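Long-range contacts in SusD superfamily protein (Parabacteroides distasonis, PDB 3OTN), which probably binds carbohydrate or another nutrient at the bacterial outer membrane: residues L193-Y198 with A214-R219; R219-I224 with L365-A370; Y229-D234 with Y358-V363; Q381-V386 with S404-E409. All coordinates share one frame; numbering follows the deposited sequence.

Contact 1 (L193-Y198 with A214-R219)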
# COMPACT_ATOMS: atom_id res chain seq x y z
N LEU A 193 -6.83 1.03 -9.30
CA LEU A 193 -7.60 0.49 -8.20
C LEU A 193 -8.56 -0.58 -8.65
O LEU A 193 -8.64 -1.63 -8.01
CB LEU A 193 -8.38 1.58 -7.46
CG LEU A 193 -9.23 1.12 -6.27
CD1 LEU A 193 -8.40 0.27 -5.28
CD2 LEU A 193 -9.87 2.32 -5.59
N LEU A 194 -9.29 -0.32 -9.74
CA LEU A 194 -10.28 -1.28 -10.23
C LEU A 194 -9.58 -2.56 -10.76
O LEU A 194 -10.09 -3.67 -10.56
CB LEU A 194 -11.24 -0.66 -11.25
CG LEU A 194 -12.39 -1.53 -11.77
CD1 LEU A 194 -13.17 -2.19 -10.63
CD2 LEU A 194 -13.33 -0.73 -12.66
N ALA A 195 -8.39 -2.43 -11.35
CA ALA A 195 -7.60 -3.63 -11.69
C ALA A 195 -7.33 -4.51 -10.44
O ALA A 195 -7.50 -5.72 -10.45
CB ALA A 195 -6.27 -3.26 -12.37
N ASP A 196 -6.94 -3.85 -9.38
CA ASP A 196 -6.58 -4.50 -8.14
C ASP A 196 -7.84 -5.12 -7.48
O ASP A 196 -7.79 -6.26 -6.96
CB ASP A 196 -5.90 -3.48 -7.23
CG ASP A 196 -5.08 -4.10 -6.10
OD1 ASP A 196 -5.04 -5.33 -5.95
OD2 ASP A 196 -4.49 -3.32 -5.31
N VAL A 197 -8.95 -4.37 -7.51
CA VAL A 197 -10.22 -4.87 -7.00
C VAL A 197 -10.65 -6.17 -7.68
O VAL A 197 -10.91 -7.15 -7.02
CB VAL A 197 -11.33 -3.79 -7.10
CG1 VAL A 197 -12.72 -4.39 -6.89
CG2 VAL A 197 -11.04 -2.66 -6.06
N TYR A 198 -10.67 -6.18 -9.00
CA TYR A 198 -11.05 -7.37 -9.73
C TYR A 198 -10.07 -8.54 -9.62
O TYR A 198 -10.49 -9.69 -9.51
CB TYR A 198 -11.24 -6.99 -11.20
CG TYR A 198 -12.55 -6.31 -11.53
CD1 TYR A 198 -13.77 -6.74 -10.97
CD2 TYR A 198 -12.60 -5.35 -12.53
CE1 TYR A 198 -14.98 -6.18 -11.36
CE2 TYR A 198 -13.82 -4.78 -12.91
CZ TYR A 198 -14.99 -5.19 -12.34
OH TYR A 198 -16.20 -4.63 -12.77
N ALA A 214 -10.04 -11.42 -16.25
CA ALA A 214 -10.13 -10.73 -17.54
C ALA A 214 -10.61 -9.28 -17.33
O ALA A 214 -10.11 -8.37 -17.99
CB ALA A 214 -11.05 -11.46 -18.48
N GLU A 215 -11.56 -9.05 -16.41
CA GLU A 215 -12.00 -7.67 -16.13
C GLU A 215 -10.83 -6.84 -15.57
O GLU A 215 -10.70 -5.65 -15.90
CB GLU A 215 -13.18 -7.65 -15.17
CG GLU A 215 -14.46 -8.20 -15.78
CD GLU A 215 -14.91 -7.44 -17.02
OE1 GLU A 215 -14.99 -6.19 -16.95
OE2 GLU A 215 -15.20 -8.09 -18.05
N SER A 216 -9.99 -7.46 -14.73
CA SER A 216 -8.78 -6.79 -14.17
C SER A 216 -7.83 -6.38 -15.28
O SER A 216 -7.45 -5.20 -15.37
CB SER A 216 -8.03 -7.70 -13.18
OG SER A 216 -6.83 -7.09 -12.67
N ALA A 217 -7.44 -7.36 -16.09
CA ALA A 217 -6.51 -7.18 -17.20
C ALA A 217 -6.93 -6.03 -18.15
O ALA A 217 -6.07 -5.28 -18.61
CB ALA A 217 -6.30 -8.51 -17.99
N LYS A 218 -8.25 -5.87 -18.40
CA LYS A 218 -8.79 -4.79 -19.22
C LYS A 218 -8.33 -3.42 -18.69
O LYS A 218 -7.89 -2.53 -19.45
CB LYS A 218 -10.34 -4.85 -19.24
CG LYS A 218 -11.02 -3.98 -20.31
CD LYS A 218 -12.54 -3.77 -20.07
CE LYS A 218 -13.40 -5.04 -20.23
NZ LYS A 218 -14.87 -4.85 -19.90
N ARG A 219 -8.45 -3.25 -17.37
CA ARG A 219 -8.13 -1.97 -16.74
C ARG A 219 -6.66 -1.64 -16.73
O ARG A 219 -6.29 -0.53 -17.05
CB ARG A 219 -8.70 -1.85 -15.33
CG ARG A 219 -10.15 -1.39 -15.28
CD ARG A 219 -11.06 -2.25 -16.02
NE ARG A 219 -12.44 -1.81 -15.99
CZ ARG A 219 -13.48 -2.62 -16.20
NH1 ARG A 219 -13.31 -3.91 -16.45
NH2 ARG A 219 -14.71 -2.12 -16.18
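Ser216 OG donates to Ala195 O at 2.7 Å, and this is the only hydrogen bond from one helix segment to the other. With OG trans to its own backbone N (chi1 178°), the hydroxyl reaches the carbonyl from the side, tilted out of its plane. Small residues at this point are consistent with the close packing of the successive helices 187-202 and 210-225, an antiparallel pair with local axes 7.8 Å apart and 164° between directions. Ala195 CB meets Arg219 CB in the same seam.

The apolar contacts centre on the Tyr198 ring. Glu215 CB sits over one face in a CH-pi contact, 3.8 Å from the ring centroid, while Leu194 CD1, from the ring's own helix, covers the opposite face.

The charged contacts belong to Arg219. Tyr198 CE2 lies over a face of its guanidinium, but the two planes are 57° apart, so the groups are not stacked. The methyl Leu194 CD2 packs obliquely against the same group, 3.6 Å from Arg219 NE. Arg219 NH1 gives one bond to the backbone Glu215 O at 3.2 Å and another to Glu215 OE1 at 2.9 Å. Lys218 NZ reaches the same OE1. Glu215 and Lys218 each have a second conformer, so both bonds to OE1 are doubtful beyond the conformer described. Arg219 NE turns to Glu172 on helix 156-172.

A buried guanidinium thus has Tyr198 over one face and Leu194 CD2 at an oblique angle, with carboxylates meeting its N-H groups, an arrangement likely to keep its charge balanced inside the helical bundle.

Contact 2 (R219-I224 with L365-A370)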
# COMPACT_ATOMS: atom_id res chain seq x y z
N ARG A 219 -8.45 -3.25 -17.37
CA ARG A 219 -8.13 -1.97 -16.74
C ARG A 219 -6.66 -1.64 -16.73
O ARG A 219 -6.29 -0.53 -17.05
CB ARG A 219 -8.70 -1.85 -15.33
CG ARG A 219 -10.15 -1.39 -15.28
CD ARG A 219 -11.06 -2.25 -16.02
NE ARG A 219 -12.44 -1.81 -15.99
CZ ARG A 219 -13.48 -2.62 -16.20
NH1 ARG A 219 -13.31 -3.91 -16.45
NH2 ARG A 219 -14.71 -2.12 -16.18
N SER A 220 -5.83 -2.59 -16.32
CA SER A 220 -4.38 -2.37 -16.32
C SER A 220 -3.85 -2.14 -17.74
O SER A 220 -2.94 -1.31 -17.93
CB SER A 220 -3.66 -3.51 -15.57
OG SER A 220 -4.11 -4.77 -16.04
N LEU A 221 -4.42 -2.86 -18.73
CA LEU A 221 -4.04 -2.67 -20.13
C LEU A 221 -4.38 -1.25 -20.61
O LEU A 221 -3.57 -0.64 -21.32
CB LEU A 221 -4.71 -3.67 -21.07
CG LEU A 221 -4.17 -3.73 -22.50
CD1 LEU A 221 -2.69 -4.00 -22.52
CD2 LEU A 221 -4.90 -4.83 -23.27
N GLU A 222 -5.53 -0.73 -20.18
CA GLU A 222 -5.91 0.67 -20.50
C GLU A 222 -4.84 1.64 -19.99
O GLU A 222 -4.46 2.57 -20.72
CB GLU A 222 -7.32 1.02 -19.98
CG GLU A 222 -8.47 0.43 -20.85
CD GLU A 222 -9.88 0.43 -20.20
OE1 GLU A 222 -10.06 0.91 -19.08
OE2 GLU A 222 -10.85 -0.06 -20.82
N VAL A 223 -4.34 1.41 -18.77
CA VAL A 223 -3.29 2.28 -18.21
C VAL A 223 -2.01 2.21 -19.06
O VAL A 223 -1.38 3.24 -19.32
CB VAL A 223 -2.98 1.95 -16.71
CG1 VAL A 223 -1.83 2.85 -16.18
CG2 VAL A 223 -4.22 2.15 -15.84
N ILE A 224 -1.62 1.01 -19.46
CA ILE A 224 -0.46 0.80 -20.35
C ILE A 224 -0.66 1.55 -21.67
O ILE A 224 0.20 2.33 -22.08
CB ILE A 224 -0.20 -0.70 -20.62
CG1 ILE A 224 0.21 -1.41 -19.33
CG2 ILE A 224 0.90 -0.92 -21.70
CD1 ILE A 224 0.24 -2.97 -19.45
N LEU A 365 2.72 -5.43 -13.33
CA LEU A 365 2.74 -6.78 -12.78
C LEU A 365 1.31 -7.29 -12.52
O LEU A 365 1.06 -8.47 -12.67
CB LEU A 365 3.58 -6.83 -11.51
CG LEU A 365 5.08 -6.61 -11.77
CD1 LEU A 365 5.79 -6.34 -10.43
CD2 LEU A 365 5.67 -7.86 -12.44
N MSE A 366 0.37 -6.41 -12.15
CA MSE A 366 -1.05 -6.79 -12.07
C MSE A 366 -1.61 -7.20 -13.42
O MSE A 366 -2.37 -8.15 -13.48
CB MSE A 366 -1.91 -5.68 -11.45
CG MSE A 366 -1.67 -5.49 -9.97
SE MSE A 366 -3.11 -4.44 -9.18
CE MSE A 366 -2.81 -2.76 -10.06
N TYR A 367 -1.20 -6.51 -14.50
CA TYR A 367 -1.57 -6.96 -15.85
C TYR A 367 -1.04 -8.36 -16.14
O TYR A 367 -1.83 -9.23 -16.56
CB TYR A 367 -1.14 -6.01 -16.99
CG TYR A 367 -1.53 -6.59 -18.36
CD1 TYR A 367 -2.82 -6.47 -18.86
CD2 TYR A 367 -0.61 -7.32 -19.11
CE1 TYR A 367 -3.19 -7.06 -20.08
CE2 TYR A 367 -0.95 -7.88 -20.34
CZ TYR A 367 -2.25 -7.74 -20.81
OH TYR A 367 -2.59 -8.30 -22.01
N ALA A 368 0.27 -8.58 -15.97
CA ALA A 368 0.88 -9.91 -16.21
C ALA A 368 0.17 -11.01 -15.41
O ALA A 368 -0.09 -12.09 -15.95
CB ALA A 368 2.39 -9.92 -15.89
N GLU A 369 -0.12 -10.73 -14.15
CA GLU A 369 -0.78 -11.72 -13.29
C GLU A 369 -2.18 -12.04 -13.75
O GLU A 369 -2.53 -13.20 -13.92
CB GLU A 369 -0.74 -11.30 -11.81
CG GLU A 369 -1.36 -12.37 -10.89
CD GLU A 369 -1.13 -12.15 -9.39
OE1 GLU A 369 -0.48 -11.17 -9.02
OE2 GLU A 369 -1.57 -13.00 -8.59
N ALA A 370 -3.00 -11.02 -13.95
CA ALA A 370 -4.37 -11.21 -14.43
C ALA A 370 -4.42 -11.92 -15.79
O ALA A 370 -5.27 -12.80 -16.02
CB ALA A 370 -5.10 -9.85 -14.52
O HOH W 1 -4.57 -6.49 -14.06
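Ser220 packs against the root of the Tyr367 side chain where helix 210-225 crosses helix 360-375, in the helical scaffold of this SusD-family protein, which is probably TPR-like. The local directions are 138° apart and the axes come within 9.0 Å. The tight part is here: Ser220 OG is 3.4 Å from Tyr367 CB and lies at the edge of the ring, near its plane. A chi1 of 49° sets that hydroxyl between the backbone N and the carbonyl carbon, from where Ser216 O and Ala217 O of its own helix are both within weak hydrogen-bonding reach.

The partly exposed side is looser and apolar. Leu221 runs alongside the tyrosine, pointing the same way, with its CB 3.8 Å from Tyr367 CE1. Ile224 comes across at about a right angle, and its CD1 gets no nearer than 4.1 Å to Tyr367 CB. Beyond these carbons the phenol reaches on to Asn379, which bonds its OH, so the ring is held at its far end as well as at its base.

No direct hydrogen bond joins the two segments. Instead a water sits 2.7 Å from Ser220 OG and donates a weak bond to Met366 O, a selenomethionine carbonyl, at 2.8 Å.

Contact 3 (Y229-D234 with Y358-V363). With EDO (1,2-ethanediol), chain S.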
# COMPACT_ATOMS: atom_id res chain seq x y z
N TYR A 229 2.10 7.11 -18.34
CA TYR A 229 3.04 6.69 -17.29
C TYR A 229 4.20 5.95 -17.97
O TYR A 229 4.01 5.31 -19.01
CB TYR A 229 2.37 5.78 -16.24
CG TYR A 229 1.12 6.39 -15.64
CD1 TYR A 229 1.21 7.36 -14.66
CD2 TYR A 229 -0.15 6.08 -16.13
CE1 TYR A 229 0.08 8.00 -14.14
CE2 TYR A 229 -1.30 6.69 -15.61
CZ TYR A 229 -1.18 7.65 -14.61
OH TYR A 229 -2.27 8.25 -14.06
N THR A 230 5.37 6.05 -17.35
CA THR A 230 6.59 5.43 -17.85
C THR A 230 7.31 4.82 -16.67
O THR A 230 7.17 5.30 -15.55
CB THR A 230 7.53 6.47 -18.53
OG1 THR A 230 7.68 7.58 -17.64
CG2 THR A 230 6.96 6.97 -19.83
N LEU A 231 8.04 3.74 -16.92
CA LEU A 231 8.85 3.10 -15.89
C LEU A 231 10.07 3.99 -15.56
O LEU A 231 10.68 4.58 -16.44
CB LEU A 231 9.32 1.73 -16.37
CG LEU A 231 8.30 0.59 -16.38
CD1 LEU A 231 8.95 -0.68 -17.00
CD2 LEU A 231 7.75 0.30 -15.00
N PHE A 232 10.41 4.08 -14.28
CA PHE A 232 11.67 4.71 -13.87
C PHE A 232 12.82 3.83 -14.35
O PHE A 232 12.71 2.61 -14.36
CB PHE A 232 11.77 4.82 -12.33
CG PHE A 232 10.79 5.76 -11.72
CD1 PHE A 232 10.63 7.04 -12.22
CD2 PHE A 232 10.04 5.38 -10.61
CE1 PHE A 232 9.72 7.95 -11.64
CE2 PHE A 232 9.13 6.28 -10.02
CZ PHE A 232 8.97 7.54 -10.55
N THR A 233 13.93 4.45 -14.72
CA THR A 233 15.08 3.71 -15.22
C THR A 233 15.93 3.20 -14.08
O THR A 233 16.68 2.25 -14.25
CB THR A 233 15.93 4.58 -16.18
OG1 THR A 233 16.33 5.78 -15.49
CG2 THR A 233 15.09 4.96 -17.37
N ASP A 234 15.84 3.84 -12.93
CA ASP A 234 16.53 3.32 -11.73
C ASP A 234 15.70 3.48 -10.46
O ASP A 234 14.57 3.94 -10.52
CB ASP A 234 17.89 3.99 -11.62
CG ASP A 234 17.80 5.45 -11.29
OD1 ASP A 234 16.70 5.92 -10.95
OD2 ASP A 234 18.86 6.10 -11.37
N TYR A 358 -0.56 3.66 -5.58
CA TYR A 358 -0.34 2.91 -6.85
C TYR A 358 0.75 3.56 -7.67
O TYR A 358 0.74 4.77 -7.86
CB TYR A 358 -1.62 2.80 -7.71
CG TYR A 358 -2.60 1.83 -7.13
CD1 TYR A 358 -2.36 0.47 -7.17
CD2 TYR A 358 -3.75 2.27 -6.49
CE1 TYR A 358 -3.22 -0.43 -6.58
CE2 TYR A 358 -4.62 1.37 -5.90
CZ TYR A 358 -4.35 0.02 -5.96
OH TYR A 358 -5.17 -0.86 -5.37
N ARG A 359 1.66 2.74 -8.19
CA ARG A 359 2.64 3.17 -9.17
C ARG A 359 2.61 2.21 -10.37
O ARG A 359 2.08 1.12 -10.30
CB ARG A 359 4.03 3.31 -8.57
CG ARG A 359 4.72 2.01 -8.13
CD ARG A 359 6.05 2.38 -7.56
NE ARG A 359 6.86 1.27 -7.02
CZ ARG A 359 7.95 0.75 -7.60
NH1 ARG A 359 8.36 1.17 -8.80
NH2 ARG A 359 8.67 -0.19 -6.95
N TYR A 360 3.14 2.65 -11.48
CA TYR A 360 3.06 1.91 -12.74
C TYR A 360 3.65 0.52 -12.69
O TYR A 360 3.08 -0.42 -13.30
CB TYR A 360 3.74 2.73 -13.83
CG TYR A 360 3.50 2.34 -15.26
CD1 TYR A 360 2.23 2.11 -15.74
CD2 TYR A 360 4.55 2.33 -16.16
CE1 TYR A 360 2.02 1.83 -17.07
CE2 TYR A 360 4.36 2.06 -17.49
CZ TYR A 360 3.10 1.82 -17.94
OH TYR A 360 2.91 1.53 -19.25
N THR A 361 4.76 0.33 -11.98
CA THR A 361 5.34 -1.05 -11.87
C THR A 361 4.33 -2.08 -11.34
O THR A 361 4.22 -3.18 -11.90
CB THR A 361 6.65 -1.10 -11.07
OG1 THR A 361 7.66 -0.34 -11.74
CG2 THR A 361 7.16 -2.56 -10.90
N ASP A 362 3.59 -1.70 -10.31
CA ASP A 362 2.54 -2.53 -9.71
C ASP A 362 1.46 -2.83 -10.75
O ASP A 362 1.06 -3.97 -10.91
CB ASP A 362 1.93 -1.76 -8.53
CG ASP A 362 0.98 -2.59 -7.64
OD1 ASP A 362 0.72 -3.81 -7.85
OD2 ASP A 362 0.50 -1.96 -6.66
N VAL A 363 1.07 -1.82 -11.50
CA VAL A 363 0.01 -2.00 -12.50
C VAL A 363 0.48 -2.97 -13.60
O VAL A 363 -0.29 -3.81 -14.02
CB VAL A 363 -0.47 -0.69 -13.10
CG1 VAL A 363 -1.49 -0.96 -14.24
CG2 VAL A 363 -1.10 0.19 -12.02
C1 EDO S . 4.81 -1.87 -21.66
O1 EDO S . 5.55 -2.86 -22.39
C2 EDO S . 5.71 -1.23 -20.60
O2 EDO S . 5.31 0.13 -20.41
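Tyr229 lays its CB, rather than its ring, over the face of Tyr360, so two tyrosines meet without stacking. This CH-pi contact measures 3.8 Å from CB to the ring centroid, 17° off the ring normal. It joins an irregular loop to the point where edge strand 358-359 of a small antiparallel sheet turns into helix 360-375, with Arg359 at the N-cap position.

The loop then runs on past the ring. Tyr229 O lies 3.6 Å from Tyr360 CE2, and Leu231 N comes up at the ring edge, near its plane, without any hydrogen bond between the segments. Leu231 crosses Tyr360 at about a right angle, its CD2 4.0 Å from the ring's CD2. A chi1 of -166° swings the Tyr360 ring out from the first turn of the helix to the loop, and its OH shares a hydrogen bond of 3.0 Å with O2 of a bound 1,2-ethanediol. With alanine in place of Tyr360, Tyr229 CB would probably lose the surface it rests on, a gap would open beneath the loop and the diol would lose its phenol partner.

Thr361 OG1, which is hydrogen-bonded to Glu248 and Arg392, also has the methyl carbon Leu231 CD2 pressed against it at 3.3 Å.

Contact 4 (Q381-V386 with S404-E409). With ACT (acetate ion), chain H; EDO (1,2-ethanediol), chain S.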
# COMPACT_ATOMS: atom_id res chain seq x y z
N GLN A 381 2.92 -9.03 -24.18
CA GLN A 381 2.91 -7.85 -23.30
C GLN A 381 3.38 -8.24 -21.89
O GLN A 381 4.18 -7.53 -21.30
CB GLN A 381 1.50 -7.24 -23.25
CG GLN A 381 1.34 -6.02 -22.34
CD GLN A 381 2.23 -4.86 -22.73
OE1 GLN A 381 1.78 -3.99 -23.46
NE2 GLN A 381 3.51 -4.84 -22.27
N SER A 382 2.92 -9.39 -21.40
CA SER A 382 3.28 -9.88 -20.06
C SER A 382 4.73 -10.32 -20.02
O SER A 382 5.43 -10.02 -19.06
CB SER A 382 2.36 -11.03 -19.63
OG SER A 382 1.01 -10.60 -19.51
N ILE A 383 5.17 -11.01 -21.07
CA ILE A 383 6.56 -11.41 -21.21
C ILE A 383 7.46 -10.18 -21.17
O ILE A 383 8.44 -10.15 -20.44
CB ILE A 383 6.80 -12.23 -22.50
CG1 ILE A 383 6.18 -13.63 -22.35
CG2 ILE A 383 8.32 -12.36 -22.84
CD1 ILE A 383 6.14 -14.42 -23.64
N ASP A 384 7.10 -9.16 -21.95
CA ASP A 384 7.88 -7.92 -22.00
C ASP A 384 7.91 -7.21 -20.63
O ASP A 384 8.93 -6.67 -20.26
CB ASP A 384 7.35 -6.96 -23.09
CG ASP A 384 7.62 -7.44 -24.51
OD1 ASP A 384 8.46 -8.34 -24.72
OD2 ASP A 384 6.98 -6.90 -25.44
N ILE A 385 6.81 -7.22 -19.90
CA ILE A 385 6.72 -6.58 -18.56
C ILE A 385 7.72 -7.23 -17.58
O ILE A 385 8.53 -6.53 -16.96
CB ILE A 385 5.26 -6.63 -18.02
CG1 ILE A 385 4.41 -5.58 -18.72
CG2 ILE A 385 5.19 -6.50 -16.46
CD1 ILE A 385 2.89 -5.83 -18.62
N VAL A 386 7.71 -8.56 -17.51
CA VAL A 386 8.64 -9.30 -16.68
C VAL A 386 10.09 -9.03 -17.09
O VAL A 386 10.95 -8.80 -16.24
CB VAL A 386 8.32 -10.82 -16.67
CG1 VAL A 386 9.45 -11.60 -16.06
CG2 VAL A 386 7.04 -11.07 -15.86
N SER A 404 2.48 -21.78 -15.09
CA SER A 404 2.64 -21.80 -13.64
C SER A 404 3.99 -21.17 -13.25
O SER A 404 4.06 -20.36 -12.34
CB SER A 404 2.51 -23.24 -13.14
OG SER A 404 2.73 -23.33 -11.75
N ALA A 405 5.06 -21.58 -13.94
CA ALA A 405 6.38 -20.99 -13.72
C ALA A 405 6.36 -19.48 -14.01
O ALA A 405 7.01 -18.71 -13.30
CB ALA A 405 7.47 -21.65 -14.56
N PHE A 406 5.64 -19.07 -15.07
CA PHE A 406 5.50 -17.64 -15.38
C PHE A 406 4.74 -16.87 -14.30
O PHE A 406 5.15 -15.78 -13.91
CB PHE A 406 4.87 -17.38 -16.74
CG PHE A 406 4.94 -15.95 -17.16
CD1 PHE A 406 6.05 -15.47 -17.84
CD2 PHE A 406 3.90 -15.07 -16.88
CE1 PHE A 406 6.13 -14.16 -18.23
CE2 PHE A 406 3.99 -13.74 -17.24
CZ PHE A 406 5.10 -13.29 -17.90
N LEU A 407 3.63 -17.42 -13.80
CA LEU A 407 2.93 -16.79 -12.69
C LEU A 407 3.82 -16.63 -11.46
O LEU A 407 3.80 -15.58 -10.80
CB LEU A 407 1.67 -17.58 -12.36
CG LEU A 407 0.74 -17.07 -11.26
CD1 LEU A 407 0.40 -15.60 -11.46
CD2 LEU A 407 -0.51 -17.93 -11.21
N GLU A 408 4.63 -17.64 -11.15
CA GLU A 408 5.50 -17.55 -9.99
C GLU A 408 6.62 -16.51 -10.19
O GLU A 408 7.06 -15.87 -9.21
CB GLU A 408 6.03 -18.93 -9.60
CG GLU A 408 4.89 -19.82 -9.10
CD GLU A 408 5.33 -21.14 -8.49
OE1 GLU A 408 6.54 -21.37 -8.33
OE2 GLU A 408 4.43 -21.94 -8.15
N GLU A 409 7.09 -16.34 -11.42
CA GLU A 409 8.07 -15.28 -11.74
C GLU A 409 7.47 -13.89 -11.58
O GLU A 409 8.16 -12.99 -11.10
CB GLU A 409 8.65 -15.45 -13.14
CG GLU A 409 9.59 -14.33 -13.60
CD GLU A 409 10.83 -14.19 -12.73
OE1 GLU A 409 11.24 -15.16 -12.05
OE2 GLU A 409 11.43 -13.11 -12.77
C ACT H . 0.61 -21.83 -9.07
O ACT H . 1.85 -21.82 -9.20
OXT ACT H . -0.02 -21.96 -10.14
CH3 ACT H . -0.09 -21.69 -7.74
C1 EDO S . 4.81 -1.87 -21.66
O1 EDO S . 5.55 -2.86 -22.39
C2 EDO S . 5.71 -1.23 -20.60
O2 EDO S . 5.31 0.13 -20.41
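Val386 and Glu409, their CA atoms 7.8 Å apart, mark the nearest approach of two helix segments whose local axes come no closer than 11.3 Å and whose directions differ by 43°. Phe406 does most of the bridging. Its CG is trans to the backbone N (chi1 -170°), which sends the ring straight across with CZ leading. Ser382 O meets the ring edge in its plane, 3.5 Å from Phe406 CZ. Val386 points back at Phe406 and brings CG2 to 3.6 Å from the same CZ. Ile383 crosses at about a right angle, its CG1 touching Phe406 CE1 more loosely at 4.2 Å.

These are consecutive helices, 380-392 and 403-418, of the RagB/SusD region, part of a helical scaffold that is probably TPR-like, and the loop between them contributes Phe398, which packs on Val386, Phe406 and Glu409. At the other end of the contact Val386 CG1 lies 3.7 Å from Glu409 CG. The bend in the glutamate at chi2 turns its carboxylate aside, and OE2 is taken up by Gln413 and Arg390.

Away from the interface, Gln381 NE2 donates to O1 of a bound 1,2-ethanediol at 2.8 Å, with an angle of 159° at the hydrogen. A leucine in its place would probably leave that diol oxygen without its amide donor and the diol to its other partners, Tyr360 and Gln388. On the far helix an acetate, probably from the crystallisation liquor like the diol, sits beside Glu408, whose OE2 is 2.8 Å from the acetate O.

Contacts 1 and 2 adjoin along helix 210-225, share Arg219 and have centres 7 Å apart; Asp196 CB also packs on Met366 SE at 3.5 Å. Helix 360-375 carries the packing on to contact 3, about 12 Å from contact 2 between centres, where Ser220 CB meets Val363 CG1 at 3.6 Å. Contact 4 lies equally far from contact 2, and Tyr367 CE2 touches Gln381 CG at 3.6 Å. Contacts 3 and 4 do not touch each other, yet one 1,2-ethanediol joins them, hydrogen-bonded to Tyr360 OH, Gln381 NE2 and Gln388 NE2. It probably came from the crystallisation liquor and does not establish a sugar site.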